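Local atomic coordinates of nicotinate-nucleotide diphosphorylase (Carboxylating) (Streptococcus pyogenes GA06023, PDB entry 5HUO), a protein that probably catalyses the conversion of quinolinate and 5-phospho-alpha-D-ribose 1-diphosphate to nicotinate ribonucleotide, carbon dioxide and diphosphate in NAD biosynthesis. Residues G77-F89 and V131-S144. Residues are numbered along the deposited sequence; the frame is centred on the assembly and turned at random.
Sequences GVLAGLTVFQRVF and VALNFLQHLSGIAS
Ala132 CB touches two phenylalanines of helix 82-89, 3.6 Å from both Phe85 CD1 and Phe89 CE2 and meeting each ring obliquely, in the antiparallel helix pair of the quinolinate phosphoribosyltransferase N-terminal domain. The axes of 82-89 and 131-144 run nearly antiparallel (171°) and approach to 8.3 Å, a spacing consistent with the small Ala132 side chain facing Phe85. Phe89 CE2 also lies over one face of the Phe85 ring, offset toward its rim, while Leu133 CD2 and Leu136 CD2 approach that ring from the long helix. With CG anti to the backbone N (chi1 171°), the Phe85 ring reaches Ala132 and brings its edge to the backbone N of Leu133. Val88 straddles the flank of Ala132, CG1 meeting Val131 CG1 at 3.9 Å; one turn back, Val84 CG1 crosses the Phe135 side chain at about a right angle, touching CB and CG.

Toward the start of helix 82-89 the extended chain runs close to helix 131-144, where Ala80 and Gly81 are small. Ala80 CB packs on Ala143 CB at 3.6 Å, and Leu136 CD1 lies beside the carbonyl oxygens of Ala80 and Gly81. Gly81, the N-cap residue, has a positive phi, and its CA rests against Leu139 CD1. Two serines one turn apart face the strand and loop. The single hydroxyl proton of Ser140 has two carbonyl oxygens within reach, Ala80 O at 2.8 Å and Leu136 O at 3.0 Å from OG, and which one it serves is not settled. Val78 N donates a nearly straight bond to Ser144 OG at 2.7 Å.

Further out, Asp105 receives the amide hydrogens of Gly81 and Leu82. Helix 35-49 covers Val88 and Phe135 through Leu42, strand 114-119 backs Leu82 and Phe85, and Pro168 of a second subunit packs on Phe135. Ser144 OG is itself held by donating to Ser140 O, which it approaches from the face opposite Ser144 N.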
loop_
_atom_site.group_PDB
_atom_site.type_symbol
_atom_site.label_atom_id
_atom_site.label_comp_id
_atom_site.label_asym_id
_atom_site.label_seq_id
_atom_site.Cartn_x
_atom_site.Cartn_y
_atom_site.Cartn_z
ATOM N N GLY A 77 30.613 -15.958 16.090
ATOM C CA GLY A 77 30.629 -15.000 15.031
ATOM C C GLY A 77 30.402 -13.592 15.519
ATOM O O GLY A 77 30.760 -13.250 16.640
ATOM N N VAL A 78 29.783 -12.783 14.669
ATOM C CA VAL A 78 29.499 -11.397 14.994
ATOM C C VAL A 78 28.015 -11.108 15.048
ATOM O O VAL A 78 27.281 -11.552 14.220
ATOM C CB VAL A 78 30.148 -10.464 13.979
ATOM C CG1 VAL A 78 29.979 -9.012 14.366
ATOM C CG2 VAL A 78 31.618 -10.778 13.898
ATOM N N LEU A 79 27.614 -10.334 16.046
ATOM C CA LEU A 79 26.185 -10.025 16.299
ATOM C C LEU A 79 25.746 -8.854 15.482
ATOM O O LEU A 79 26.337 -7.776 15.543
ATOM C CB LEU A 79 25.908 -9.724 17.769
ATOM C CG LEU A 79 24.514 -9.225 18.173
ATOM C CD1 LEU A 79 23.457 -10.310 18.028
ATOM C CD2 LEU A 79 24.519 -8.694 19.615
ATOM N N ALA A 80 24.691 -9.064 14.703
ATOM C CA ALA A 80 24.077 -7.965 13.890
ATOM C C ALA A 80 22.591 -8.153 13.802
ATOM O O ALA A 80 22.116 -9.270 13.587
ATOM C CB ALA A 80 24.692 -7.897 12.484
ATOM N N GLY A 81 21.881 -7.041 13.899
ATOM C CA GLY A 81 20.417 -7.042 13.801
ATOM C C GLY A 81 19.660 -7.182 15.112
ATOM O O GLY A 81 18.507 -7.516 15.137
ATOM N N LEU A 82 20.305 -6.890 16.195
ATOM C CA LEU A 82 19.678 -7.034 17.530
ATOM C C LEU A 82 18.426 -6.131 17.720
ATOM O O LEU A 82 17.441 -6.579 18.235
ATOM C CB LEU A 82 20.678 -6.694 18.620
ATOM C CG LEU A 82 20.185 -6.991 20.039
ATOM C CD1 LEU A 82 20.070 -8.503 20.256
ATOM C CD2 LEU A 82 21.132 -6.417 21.073
ATOM N N THR A 83 18.491 -4.875 17.274
ATOM C CA THR A 83 17.364 -3.999 17.446
ATOM C C THR A 83 16.296 -4.366 16.424
ATOM O O THR A 83 15.096 -4.083 16.661
ATOM C CB THR A 83 17.679 -2.496 17.370
ATOM O OG1 THR A 83 17.984 -2.162 16.059
ATOM C CG2 THR A 83 18.820 -2.128 18.193
ATOM N N VAL A 84 16.702 -4.975 15.314
ATOM C CA VAL A 84 15.713 -5.484 14.366
ATOM C C VAL A 84 14.908 -6.626 14.973
ATOM O O VAL A 84 13.703 -6.672 14.957
ATOM C CB VAL A 84 16.358 -6.030 13.114
ATOM C CG1 VAL A 84 15.314 -6.584 12.193
ATOM C CG2 VAL A 84 17.089 -4.950 12.381
ATOM N N PHE A 85 15.654 -7.543 15.558
ATOM C CA PHE A 85 15.096 -8.669 16.366
ATOM C C PHE A 85 14.071 -8.178 17.386
ATOM O O PHE A 85 12.947 -8.652 17.437
ATOM C CB PHE A 85 16.224 -9.406 17.095
ATOM C CG PHE A 85 15.752 -10.413 18.083
ATOM C CD1 PHE A 85 15.508 -11.706 17.699
ATOM C CD2 PHE A 85 15.574 -10.072 19.401
ATOM C CE1 PHE A 85 15.057 -12.636 18.628
ATOM C CE2 PHE A 85 15.183 -10.996 20.337
ATOM C CZ PHE A 85 14.903 -12.276 19.960
ATOM N N GLN A 86 14.478 -7.171 18.124
ATOM C CA GLN A 86 13.616 -6.601 19.158
ATOM C C GLN A 86 12.316 -6.016 18.585
ATOM O O GLN A 86 11.239 -6.125 19.171
ATOM C CB GLN A 86 14.355 -5.511 19.961
ATOM C CG GLN A 86 15.461 -6.093 20.796
ATOM C CD GLN A 86 16.173 -5.083 21.662
ATOM O OE1 GLN A 86 17.360 -4.815 21.455
ATOM N NE2 GLN A 86 15.476 -4.507 22.615
ATOM N N ARG A 87 12.473 -5.331 17.460
ATOM C CA ARG A 87 11.367 -4.549 16.870
ATOM C C ARG A 87 10.239 -5.442 16.391
ATOM O O ARG A 87 9.094 -5.084 16.440
ATOM C CB ARG A 87 11.899 -3.658 15.734
ATOM C CG ARG A 87 10.855 -2.729 15.165
ATOM C CD ARG A 87 10.308 -1.770 16.189
ATOM N NE ARG A 87 9.388 -0.836 15.599
ATOM C CZ ARG A 87 8.399 -0.216 16.242
ATOM N NH1 ARG A 87 7.568 0.574 15.599
ATOM N NH2 ARG A 87 8.202 -0.363 17.510
ATOM N N VAL A 88 10.579 -6.635 15.986
ATOM C CA VAL A 88 9.556 -7.604 15.574
ATOM C C VAL A 88 8.550 -7.816 16.708
ATOM O O VAL A 88 7.332 -7.843 16.477
ATOM C CB VAL A 88 10.151 -8.953 15.179
ATOM C CG1 VAL A 88 9.061 -9.963 14.900
ATOM C CG2 VAL A 88 11.024 -8.823 13.958
ATOM N N PHE A 89 9.055 -7.970 17.924
ATOM C CA PHE A 89 8.168 -8.178 19.124
ATOM C C PHE A 89 7.353 -6.941 19.445
ATOM O O PHE A 89 6.190 -6.990 19.668
ATOM C CB PHE A 89 8.972 -8.557 20.365
ATOM C CG PHE A 89 9.690 -9.853 20.246
ATOM C CD1 PHE A 89 9.068 -11.030 20.555
ATOM C CD2 PHE A 89 10.997 -9.895 19.762
ATOM C CE1 PHE A 89 9.718 -12.240 20.390
ATOM C CE2 PHE A 89 11.665 -11.097 19.597
ATOM C CZ PHE A 89 11.020 -12.267 19.932
ATOM N N VAL A 131 10.166 -15.207 13.089
ATOM C CA VAL A 131 10.430 -14.036 12.232
ATOM C C VAL A 131 11.582 -13.218 12.783
ATOM O O VAL A 131 12.472 -12.810 12.068
ATOM C CB VAL A 131 9.175 -13.139 12.077
ATOM C CG1 VAL A 131 9.535 -11.807 11.465
ATOM C CG2 VAL A 131 8.154 -13.849 11.207
ATOM N N ALA A 132 11.533 -13.009 14.079
ATOM C CA ALA A 132 12.584 -12.273 14.755
ATOM C C ALA A 132 13.929 -12.956 14.532
ATOM O O ALA A 132 14.886 -12.312 14.089
ATOM C CB ALA A 132 12.313 -12.121 16.204
ATOM N N LEU A 133 13.979 -14.263 14.768
ATOM C CA LEU A 133 15.229 -15.023 14.563
ATOM C C LEU A 133 15.704 -15.035 13.129
ATOM O O LEU A 133 16.870 -14.924 12.844
ATOM C CB LEU A 133 15.059 -16.463 15.045
ATOM C CG LEU A 133 15.040 -16.682 16.568
ATOM C CD1 LEU A 133 14.649 -18.103 16.862
ATOM C CD2 LEU A 133 16.379 -16.366 17.225
ATOM N N ASN A 134 14.778 -15.186 12.221
ATOM C CA ASN A 134 15.104 -15.156 10.803
ATOM C C ASN A 134 15.851 -13.882 10.435
ATOM O O ASN A 134 16.855 -13.933 9.727
ATOM C CB ASN A 134 13.851 -15.305 9.944
ATOM C CG ASN A 134 13.331 -16.744 9.898
ATOM O OD1 ASN A 134 13.962 -17.652 10.401
ATOM N ND2 ASN A 134 12.187 -16.952 9.280
ATOM N N PHE A 135 15.414 -12.736 10.955
ATOM C CA PHE A 135 16.165 -11.497 10.711
ATOM C C PHE A 135 17.531 -11.596 11.354
ATOM O O PHE A 135 18.527 -11.455 10.707
ATOM C CB PHE A 135 15.428 -10.263 11.200
ATOM C CG PHE A 135 14.408 -9.740 10.222
ATOM C CD1 PHE A 135 14.780 -8.989 9.163
ATOM C CD2 PHE A 135 13.031 -10.054 10.374
ATOM C CE1 PHE A 135 13.853 -8.560 8.246
ATOM C CE2 PHE A 135 12.098 -9.600 9.465
ATOM C CZ PHE A 135 12.517 -8.847 8.396
ATOM N N LEU A 136 17.549 -11.887 12.636
ATOM C CA LEU A 136 18.797 -11.916 13.421
ATOM C C LEU A 136 19.826 -12.888 12.884
ATOM O O LEU A 136 21.001 -12.579 12.763
ATOM C CB LEU A 136 18.510 -12.253 14.847
ATOM C CG LEU A 136 19.713 -12.083 15.788
ATOM C CD1 LEU A 136 19.995 -10.628 16.044
ATOM C CD2 LEU A 136 19.460 -12.815 17.095
ATOM N N GLN A 137 19.376 -14.061 12.501
ATOM C CA GLN A 137 20.276 -15.095 11.975
ATOM C C GLN A 137 20.887 -14.637 10.690
ATOM O O GLN A 137 22.077 -14.789 10.466
ATOM C CB GLN A 137 19.559 -16.399 11.789
ATOM C CG GLN A 137 19.378 -17.125 13.110
ATOM C CD GLN A 137 18.662 -18.417 12.975
ATOM O OE1 GLN A 137 18.145 -18.742 11.887
ATOM N NE2 GLN A 137 18.531 -19.139 14.066
ATOM N N HIS A 138 20.072 -14.055 9.850
ATOM C CA HIS A 138 20.514 -13.666 8.478
ATOM C C HIS A 138 21.554 -12.527 8.544
ATOM O O HIS A 138 22.617 -12.595 7.903
ATOM C CB HIS A 138 19.291 -13.228 7.653
ATOM C CG HIS A 138 19.596 -12.774 6.269
ATOM N ND1 HIS A 138 19.921 -13.641 5.262
ATOM C CD2 HIS A 138 19.599 -11.541 5.700
ATOM C CE1 HIS A 138 20.126 -12.973 4.131
ATOM N NE2 HIS A 138 19.942 -11.689 4.370
ATOM N N LEU A 139 21.232 -11.509 9.339
ATOM C CA LEU A 139 22.070 -10.362 9.424
ATOM C C LEU A 139 23.378 -10.728 10.169
ATOM O O LEU A 139 24.467 -10.239 9.813
ATOM C CB LEU A 139 21.338 -9.196 10.086
ATOM C CG LEU A 139 20.109 -8.737 9.322
ATOM C CD1 LEU A 139 19.475 -7.553 10.008
ATOM C CD2 LEU A 139 20.420 -8.309 7.931
ATOM N N SER A 140 23.280 -11.518 11.226
ATOM C CA SER A 140 24.488 -11.895 11.965
ATOM C C SER A 140 25.427 -12.761 11.108
ATOM O O SER A 140 26.627 -12.719 11.189
ATOM C CB SER A 140 24.104 -12.607 13.265
ATOM O OG SER A 140 23.478 -11.689 14.178
ATOM N N GLY A 141 24.811 -13.535 10.251
ATOM C CA GLY A 141 25.529 -14.358 9.253
ATOM C C GLY A 141 26.349 -13.537 8.307
ATOM O O GLY A 141 27.525 -13.830 8.078
ATOM N N ILE A 142 25.752 -12.451 7.828
ATOM C CA ILE A 142 26.450 -11.526 6.929
ATOM C C ILE A 142 27.564 -10.797 7.654
ATOM O O ILE A 142 28.682 -10.647 7.133
ATOM C CB ILE A 142 25.465 -10.535 6.295
ATOM C CG1 ILE A 142 24.609 -11.280 5.269
ATOM C CG2 ILE A 142 26.188 -9.380 5.618
ATOM C CD1 ILE A 142 23.411 -10.474 4.781
ATOM N N ALA A 143 27.253 -10.309 8.845
ATOM C CA ALA A 143 28.263 -9.544 9.643
ATOM C C ALA A 143 29.479 -10.426 9.927
ATOM O O ALA A 143 30.621 -10.032 9.702
ATOM C CB ALA A 143 27.671 -9.035 10.909
ATOM N N SER A 144 29.185 -11.646 10.338
ATOM C CA SER A 144 30.197 -12.665 10.628
ATOM C C SER A 144 31.100 -12.884 9.406
ATOM O O SER A 144 32.343 -12.889 9.476
ATOM C CB SER A 144 29.542 -13.953 11.033
ATOM O OG SER A 144 28.893 -13.852 12.303
#